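Long-range contacts in reticulocyte binding protein (PDB 3FAW), which probably hydrolyses alpha-1,6-glucosidic linkages in pullulan and related branched glucans as a secreted, cell-wall-anchored streptococcal pullulanase: residues A[601-606]-A[751-756]; A[64-69]-A[109-114]; A[148-153]-A[205-210]. All blocks are in the same frame, centred on the assembly; numbering follows the deposited sequence.

Contact 1: residues A[601-606]-A[751-756]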
# COMPACT_ATOMS: atom_id res chain seq x y z
N LEU A 601 15.07 -7.74 -19.95
CA LEU A 601 14.06 -6.88 -19.33
C LEU A 601 12.81 -6.80 -20.19
O LEU A 601 11.68 -6.89 -19.69
CB LEU A 601 14.64 -5.48 -19.09
CG LEU A 601 13.83 -4.49 -18.25
CD1 LEU A 601 14.75 -3.40 -17.71
CD2 LEU A 601 12.69 -3.87 -19.04
N ARG A 602 13.00 -6.65 -21.50
CA ARG A 602 11.89 -6.55 -22.44
C ARG A 602 11.07 -7.84 -22.51
O ARG A 602 9.85 -7.78 -22.70
CB ARG A 602 12.40 -6.16 -23.83
CG ARG A 602 12.83 -4.70 -23.91
CD ARG A 602 13.22 -4.28 -25.33
NE ARG A 602 14.60 -4.63 -25.68
CZ ARG A 602 15.59 -3.76 -25.93
NH1 ARG A 602 15.41 -2.45 -25.86
NH2 ARG A 602 16.79 -4.23 -26.24
N LEU A 603 11.72 -8.99 -22.35
CA LEU A 603 11.02 -10.26 -22.25
C LEU A 603 10.08 -10.29 -21.06
O LEU A 603 8.94 -10.74 -21.17
CB LEU A 603 12.00 -11.44 -22.16
CG LEU A 603 12.89 -11.70 -23.38
CD1 LEU A 603 13.68 -12.98 -23.16
CD2 LEU A 603 12.08 -11.77 -24.67
N GLY A 604 10.56 -9.81 -19.91
CA GLY A 604 9.74 -9.70 -18.70
C GLY A 604 8.50 -8.84 -18.88
O GLY A 604 7.42 -9.22 -18.44
N ASN A 605 8.67 -7.69 -19.54
CA ASN A 605 7.55 -6.78 -19.80
C ASN A 605 6.54 -7.37 -20.78
O ASN A 605 5.33 -7.15 -20.63
CB ASN A 605 8.05 -5.42 -20.30
CG ASN A 605 8.74 -4.60 -19.20
OD1 ASN A 605 8.87 -5.05 -18.05
ND2 ASN A 605 9.17 -3.40 -19.56
N VAL A 606 7.02 -8.11 -21.77
CA VAL A 606 6.14 -8.82 -22.70
C VAL A 606 5.22 -9.78 -21.94
O VAL A 606 4.01 -9.79 -22.15
CB VAL A 606 6.93 -9.62 -23.75
CG1 VAL A 606 6.02 -10.60 -24.48
CG2 VAL A 606 7.60 -8.68 -24.74
N VAL A 751 1.83 -15.50 -28.62
CA VAL A 751 3.02 -14.89 -28.00
C VAL A 751 4.13 -15.93 -27.84
O VAL A 751 3.91 -17.00 -27.27
CB VAL A 751 2.69 -14.32 -26.59
CG1 VAL A 751 3.90 -13.56 -26.03
CG2 VAL A 751 1.46 -13.43 -26.64
N PHE A 752 5.32 -15.60 -28.34
CA PHE A 752 6.50 -16.47 -28.25
C PHE A 752 7.59 -15.75 -27.47
O PHE A 752 7.95 -14.62 -27.81
CB PHE A 752 7.03 -16.81 -29.64
CG PHE A 752 6.02 -17.49 -30.53
CD1 PHE A 752 5.99 -18.87 -30.64
CD2 PHE A 752 5.12 -16.74 -31.28
CE1 PHE A 752 5.07 -19.49 -31.47
CE2 PHE A 752 4.20 -17.35 -32.11
CZ PHE A 752 4.18 -18.73 -32.20
N VAL A 753 8.13 -16.39 -26.43
CA VAL A 753 9.24 -15.83 -25.65
C VAL A 753 10.40 -16.83 -25.57
O VAL A 753 10.33 -17.81 -24.83
CB VAL A 753 8.81 -15.47 -24.21
CG1 VAL A 753 10.01 -15.03 -23.38
CG2 VAL A 753 7.74 -14.37 -24.23
N ASN A 754 11.45 -16.59 -26.36
CA ASN A 754 12.69 -17.34 -26.22
C ASN A 754 13.63 -16.61 -25.26
O ASN A 754 14.32 -15.67 -25.64
CB ASN A 754 13.38 -17.54 -27.58
CG ASN A 754 14.63 -18.42 -27.48
OD1 ASN A 754 14.88 -19.04 -26.45
ND2 ASN A 754 15.41 -18.48 -28.56
N ALA A 755 13.64 -17.06 -24.00
CA ALA A 755 14.54 -16.52 -22.99
C ALA A 755 15.86 -17.28 -22.93
O ALA A 755 16.68 -17.03 -22.05
CB ALA A 755 13.86 -16.53 -21.62
N ASP A 756 16.07 -18.21 -23.87
CA ASP A 756 17.32 -18.97 -23.94
C ASP A 756 18.39 -18.13 -24.61
O ASP A 756 18.09 -17.19 -25.36
CB ASP A 756 17.11 -20.28 -24.71
CG ASP A 756 18.17 -21.34 -24.39
OD1 ASP A 756 19.16 -21.03 -23.70
OD2 ASP A 756 18.00 -22.49 -24.83

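Contact 2: residues A[64-69]-A[109-114]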
# COMPACT_ATOMS: atom_id res chain seq x y z
N THR A 64 -16.74 -23.75 46.38
CA THR A 64 -17.19 -23.32 47.71
C THR A 64 -16.11 -22.52 48.44
O THR A 64 -16.39 -21.46 49.01
CB THR A 64 -17.59 -24.52 48.60
OG1 THR A 64 -18.57 -25.32 47.92
CG2 THR A 64 -18.16 -24.05 49.93
N GLU A 65 -14.89 -23.03 48.42
CA GLU A 65 -13.77 -22.44 49.16
C GLU A 65 -13.30 -21.09 48.59
O GLU A 65 -12.63 -20.33 49.29
CB GLU A 65 -12.60 -23.42 49.24
CG GLU A 65 -12.91 -24.65 50.09
CD GLU A 65 -11.80 -25.70 50.07
OE1 GLU A 65 -11.28 -26.00 48.97
OE2 GLU A 65 -11.46 -26.23 51.15
N ILE A 66 -13.65 -20.80 47.34
CA ILE A 66 -13.26 -19.54 46.71
C ILE A 66 -14.36 -18.45 46.88
O ILE A 66 -14.04 -17.27 46.99
CB ILE A 66 -12.87 -19.76 45.22
CG1 ILE A 66 -12.12 -18.55 44.66
CG2 ILE A 66 -14.08 -20.12 44.37
CD1 ILE A 66 -12.15 -18.44 43.15
N LEU A 67 -15.62 -18.86 46.91
CA LEU A 67 -16.74 -17.93 47.19
C LEU A 67 -16.99 -17.64 48.69
O LEU A 67 -17.79 -16.75 49.01
CB LEU A 67 -18.07 -18.62 46.81
CG LEU A 67 -18.76 -18.49 45.46
CD1 LEU A 67 -19.85 -19.54 45.34
CD2 LEU A 67 -19.34 -17.09 45.29
N LYS A 68 -16.28 -18.29 49.60
CA LYS A 68 -15.44 -17.57 50.63
C LYS A 68 -14.61 -16.31 50.37
O LYS A 68 -15.03 -15.21 50.77
CB LYS A 68 -14.65 -18.59 51.48
CG LYS A 68 -15.36 -19.97 51.63
CD LYS A 68 -15.46 -20.47 53.07
CE LYS A 68 -15.87 -21.94 53.12
NZ LYS A 68 -14.71 -22.86 52.91
N GLU A 69 -13.45 -16.45 49.75
CA GLU A 69 -12.44 -15.39 49.78
C GLU A 69 -12.68 -14.25 48.78
O GLU A 69 -12.29 -13.11 49.04
CB GLU A 69 -11.07 -16.01 49.55
CG GLU A 69 -9.90 -15.05 49.64
CD GLU A 69 -9.76 -14.40 51.00
OE1 GLU A 69 -10.10 -15.04 52.02
OE2 GLU A 69 -9.30 -13.23 51.05
N ILE A 109 -11.70 -6.19 42.21
CA ILE A 109 -11.77 -7.61 42.54
C ILE A 109 -10.65 -7.90 43.53
O ILE A 109 -9.51 -7.47 43.32
CB ILE A 109 -11.61 -8.50 41.29
CG1 ILE A 109 -12.46 -7.97 40.12
CG2 ILE A 109 -11.99 -9.94 41.61
CD1 ILE A 109 -13.92 -7.76 40.45
N SER A 110 -10.97 -8.60 44.62
CA SER A 110 -9.98 -8.89 45.66
C SER A 110 -9.99 -10.35 46.09
O SER A 110 -11.03 -11.01 46.13
CB SER A 110 -10.18 -7.98 46.88
OG SER A 110 -11.45 -8.19 47.48
N TYR A 111 -8.80 -10.84 46.43
CA TYR A 111 -8.58 -12.22 46.82
C TYR A 111 -7.24 -12.32 47.54
O TYR A 111 -6.20 -12.07 46.94
CB TYR A 111 -8.56 -13.12 45.57
CG TYR A 111 -8.68 -14.59 45.87
CD1 TYR A 111 -9.93 -15.20 45.93
CD2 TYR A 111 -7.56 -15.37 46.11
CE1 TYR A 111 -10.05 -16.54 46.20
CE2 TYR A 111 -7.67 -16.73 46.39
CZ TYR A 111 -8.93 -17.31 46.44
OH TYR A 111 -9.06 -18.65 46.72
N ASN A 112 -7.27 -12.67 48.83
CA ASN A 112 -6.04 -12.93 49.59
C ASN A 112 -4.98 -11.82 49.58
O ASN A 112 -3.78 -12.10 49.54
CB ASN A 112 -5.38 -14.22 49.09
CG ASN A 112 -5.98 -15.47 49.69
OD1 ASN A 112 -7.02 -15.93 49.25
ND2 ASN A 112 -5.29 -16.04 50.68
N GLY A 113 -5.40 -10.55 49.61
CA GLY A 113 -4.45 -9.44 49.63
C GLY A 113 -4.16 -8.78 48.29
O GLY A 113 -3.78 -7.60 48.26
N ASN A 114 -4.32 -9.51 47.19
CA ASN A 114 -4.27 -8.91 45.86
C ASN A 114 -5.58 -8.18 45.57
O ASN A 114 -6.65 -8.76 45.72
CB ASN A 114 -4.03 -9.95 44.76
CG ASN A 114 -2.59 -10.41 44.69
OD1 ASN A 114 -1.84 -10.32 45.66
ND2 ASN A 114 -2.19 -10.91 43.52

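Contact 3: residues A[148-153]-A[205-210]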
# COMPACT_ATOMS: atom_id res chain seq x y z
N ALA A 148 -16.72 20.54 16.85
CA ALA A 148 -15.67 19.54 17.07
C ALA A 148 -16.17 18.34 17.86
O ALA A 148 -17.01 18.47 18.76
CB ALA A 148 -14.49 20.19 17.79
N SER A 149 -15.65 17.16 17.53
CA SER A 149 -16.00 15.91 18.20
C SER A 149 -14.77 15.00 18.30
O SER A 149 -14.04 14.84 17.31
CB SER A 149 -17.11 15.18 17.44
OG SER A 149 -18.38 15.72 17.75
N LEU A 150 -14.56 14.43 19.48
CA LEU A 150 -13.47 13.47 19.73
C LEU A 150 -13.98 12.30 20.57
O LEU A 150 -14.55 12.52 21.65
CB LEU A 150 -12.31 14.15 20.46
CG LEU A 150 -11.09 13.25 20.75
CD1 LEU A 150 -10.26 13.06 19.48
CD2 LEU A 150 -10.24 13.80 21.88
N TRP A 151 -13.77 11.08 20.09
CA TRP A 151 -14.19 9.88 20.82
C TRP A 151 -13.10 9.46 21.81
O TRP A 151 -11.95 9.24 21.43
CB TRP A 151 -14.48 8.74 19.83
CG TRP A 151 -14.98 7.47 20.46
CD1 TRP A 151 -16.27 7.17 20.77
CD2 TRP A 151 -14.20 6.34 20.83
NE1 TRP A 151 -16.34 5.91 21.33
CE2 TRP A 151 -15.08 5.38 21.38
CE3 TRP A 151 -12.83 6.03 20.77
CZ2 TRP A 151 -14.64 4.14 21.86
CZ3 TRP A 151 -12.40 4.80 21.25
CH2 TRP A 151 -13.30 3.87 21.78
N SER A 152 -13.46 9.37 23.09
CA SER A 152 -12.50 9.02 24.15
C SER A 152 -13.22 8.68 25.47
O SER A 152 -13.21 9.47 26.41
CB SER A 152 -11.49 10.16 24.37
OG SER A 152 -10.46 9.77 25.26
N PRO A 153 -13.83 7.48 25.54
CA PRO A 153 -14.77 7.19 26.62
C PRO A 153 -14.19 7.09 28.03
O PRO A 153 -14.94 7.26 28.99
CB PRO A 153 -15.39 5.85 26.18
CG PRO A 153 -14.37 5.22 25.33
CD PRO A 153 -13.64 6.33 24.64
N TYR A 205 -5.60 18.18 21.37
CA TYR A 205 -6.47 17.85 22.50
C TYR A 205 -5.64 17.38 23.68
O TYR A 205 -4.80 16.49 23.53
CB TYR A 205 -7.47 16.76 22.13
CG TYR A 205 -8.59 17.20 21.22
CD1 TYR A 205 -9.52 18.15 21.64
CD2 TYR A 205 -8.72 16.68 19.93
CE1 TYR A 205 -10.55 18.56 20.80
CE2 TYR A 205 -9.75 17.08 19.09
CZ TYR A 205 -10.66 18.02 19.54
OH TYR A 205 -11.68 18.43 18.71
N GLU A 206 -5.87 17.97 24.86
CA GLU A 206 -5.24 17.49 26.09
C GLU A 206 -6.22 16.63 26.87
O GLU A 206 -7.27 17.10 27.33
CB GLU A 206 -4.76 18.66 26.96
CG GLU A 206 -3.86 18.21 28.11
CD GLU A 206 -3.28 19.38 28.88
OE1 GLU A 206 -4.06 20.19 29.41
OE2 GLU A 206 -2.03 19.48 28.96
N ILE A 207 -5.88 15.35 27.02
CA ILE A 207 -6.74 14.37 27.68
C ILE A 207 -6.20 14.09 29.07
O ILE A 207 -5.01 13.83 29.24
CB ILE A 207 -6.83 13.06 26.88
CG1 ILE A 207 -7.37 13.33 25.47
CG2 ILE A 207 -7.72 12.04 27.59
CD1 ILE A 207 -7.55 12.08 24.63
N LYS A 208 -7.08 14.13 30.07
CA LYS A 208 -6.71 13.81 31.44
C LYS A 208 -7.39 12.51 31.87
O LYS A 208 -8.61 12.37 31.73
CB LYS A 208 -7.12 14.95 32.38
CG LYS A 208 -6.55 14.84 33.79
CD LYS A 208 -6.91 16.06 34.62
CE LYS A 208 -6.41 15.93 36.05
NZ LYS A 208 -6.65 17.18 36.84
N ARG A 209 -6.59 11.57 32.36
CA ARG A 209 -7.08 10.35 33.00
C ARG A 209 -6.36 10.19 34.33
O ARG A 209 -5.23 9.70 34.38
CB ARG A 209 -6.82 9.13 32.12
CG ARG A 209 -7.72 9.03 30.90
CD ARG A 209 -7.41 7.78 30.08
NE ARG A 209 -6.06 7.83 29.53
CZ ARG A 209 -5.72 8.33 28.34
NH1 ARG A 209 -6.64 8.83 27.52
NH2 ARG A 209 -4.45 8.33 27.97
N GLY A 210 -7.01 10.62 35.41
CA GLY A 210 -6.38 10.65 36.73
C GLY A 210 -5.30 11.71 36.80
O GLY A 210 -5.54 12.87 36.46
O HOH W 1 -12.19 17.06 16.60
O HOH W 2 -9.69 8.11 27.26

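Contact 1: residues A[601-606]-A[751-756]
With CG of L603 set opposite the carbonyl carbon (chi1 -66°) and chi2 extended, both methyls of this leucine are carried off the helix 590-609 toward the strand 748-754. CD1 lies over the end of the strand, 3.6 Å from CA and 3.9 Å from CB of A755, and also 3.7 Å from O of N754. The other branch, CD2, rests 4.1 Å from CG1 of V753. One turn further on, V606 holds CG1 trans to its own backbone N (chi1 167°), and this single methyl fits between two valines: it lies 4.0 Å from CG1 of V751 and 4.2 Å from CG2 of V753. No hydrogen bond crosses the contact; methyl groups running past one another make up the buried interface. At the strand's end N754 points away and closes an Asx turn, its OD1 accepting from N of D756, while its ND2 is bound by O of K758 and of I803. A755, the residue that meets L603, lies within this turn. A808 of the adjoining strand 807-813 also touches L603 and V606. The helix runs nearly antiparallel to the strand, at 150°, an arrangement of a kind found in alpha-amylase-family enzymes, where the C-terminal beta domain packs on a helix of the catalytic TIM barrel.

Contact 2: residues A[64-69]-A[109-114]
S110, on the strand 108-111, passes close to E69 of the short, weakly bonded helix 64-69 but adds little to the contact directly. Its bonds to K71, through both its backbone and OG, hold the strand beside the residues that follow the helix. Y111 comes next and supplies the main surface. CG of E69 sits over the centre of one ring face, 3.8 Å from the centroid of Y111 and 14° off the normal, a CH-pi contact. I66 approaches the same ring obliquely, its CG1 packed tightly at 3.3 Å from CE1 of Y111, and the two side chains cross at about a right angle. F55 meets the tyrosine edge-to-face, and L40 and V38 also touch it. At N112 the chain enters a type I' turn, in which Y111 and N114 exchange both backbone bonds to close a two-residue beta hairpin with N112 and G113 at its tip. The amide N of N112 takes no part in those bonds and instead donates to OE2 of E69 (3.1 Å), which it meets on the anti side of the carboxylate and 29° out of its plane. The N112 side chain joins in as well: its OD1 lies 3.0 Å from CG of E69, with the amide and carboxylate planes 51° apart. E69 reaches these targets because CG stands trans to the backbone N and the chain then bends at chi2. One glutamate thus works in two ways, its methylene laid on the ring and its carboxylate gripping the turn amide by one bond at a partly exposed position.

Contact 3: residues A[148-153]-A[205-210]
L150 and Y205 form the centre of this contact, where the two side chains run past each other from facing strands that do not pair. The leucine has CG trans to the backbone N (chi1 -179°), and the turn at chi2 places CD2 over the tyrosine face, 4.1 Å from the ring centroid of Y205, as a CH-pi contact. CD1 of the same leucine touches CD2 of Y205 at 4.0 Å, so both branches lie against the ring. For Y205 the opposite choice applies: CG stands trans to the carbonyl carbon (chi1 -73°), sending the ring across the core toward the strand 146-151, where OH comes 3.4 Å from CB of A148. That hydroxyl donates to a water at the ring edge, in its plane, which passes a hydrogen bond on to O of S149; the buried phenol is thus linked to the strand 146-151 through a water. I207, extended through chi2, brings CD1 to 4.2 Å from CD2 of L150 and to 3.8 Å from OG of S152. The S152 hydroxyl is bonded to O of I404 and also accepts from a second water, 2.7 Å from OG of S152; that water in turn accepts from NH1 of R209. NH2 of R209 is bound to O of D403, so this end of the contact is pinned to the 403-404 region. The strand axes run at 40° to each other and come no closer than 10.6 Å, as expected of strands facing each other across the core of the CBM48-type beta sandwich. M160 and V158 of the strand 157-164 fill in beside A148, L150 and Y205; the strand 146-151 pairs with 136-139 and 184-189, and 202-209 with 157-164, 212-216 and 241-242.

In the fold
From the N terminus, the three contacts come in series, and none nests in or crosses another. Contact 2 closes first, bringing together ends 40 residues apart within the first beta domain and packing the short helix 64-69 against the strand 108-111 of the sheet that begins at 40-47. Contact 3 follows in the next domain, bridging its two facing strands across 51 intervening residues; its centre is about 36 Å from that of contact 2, on the same side of the molecule. The chain then builds the eight-stranded catalytic barrel. Contact 1 joins a barrel helix to the C-terminal sheet over 144 residues, its centre about 59 Å from that of contact 3. Contacts 2 and 3 each act inside one domain, whereas contact 1 ties two domains together.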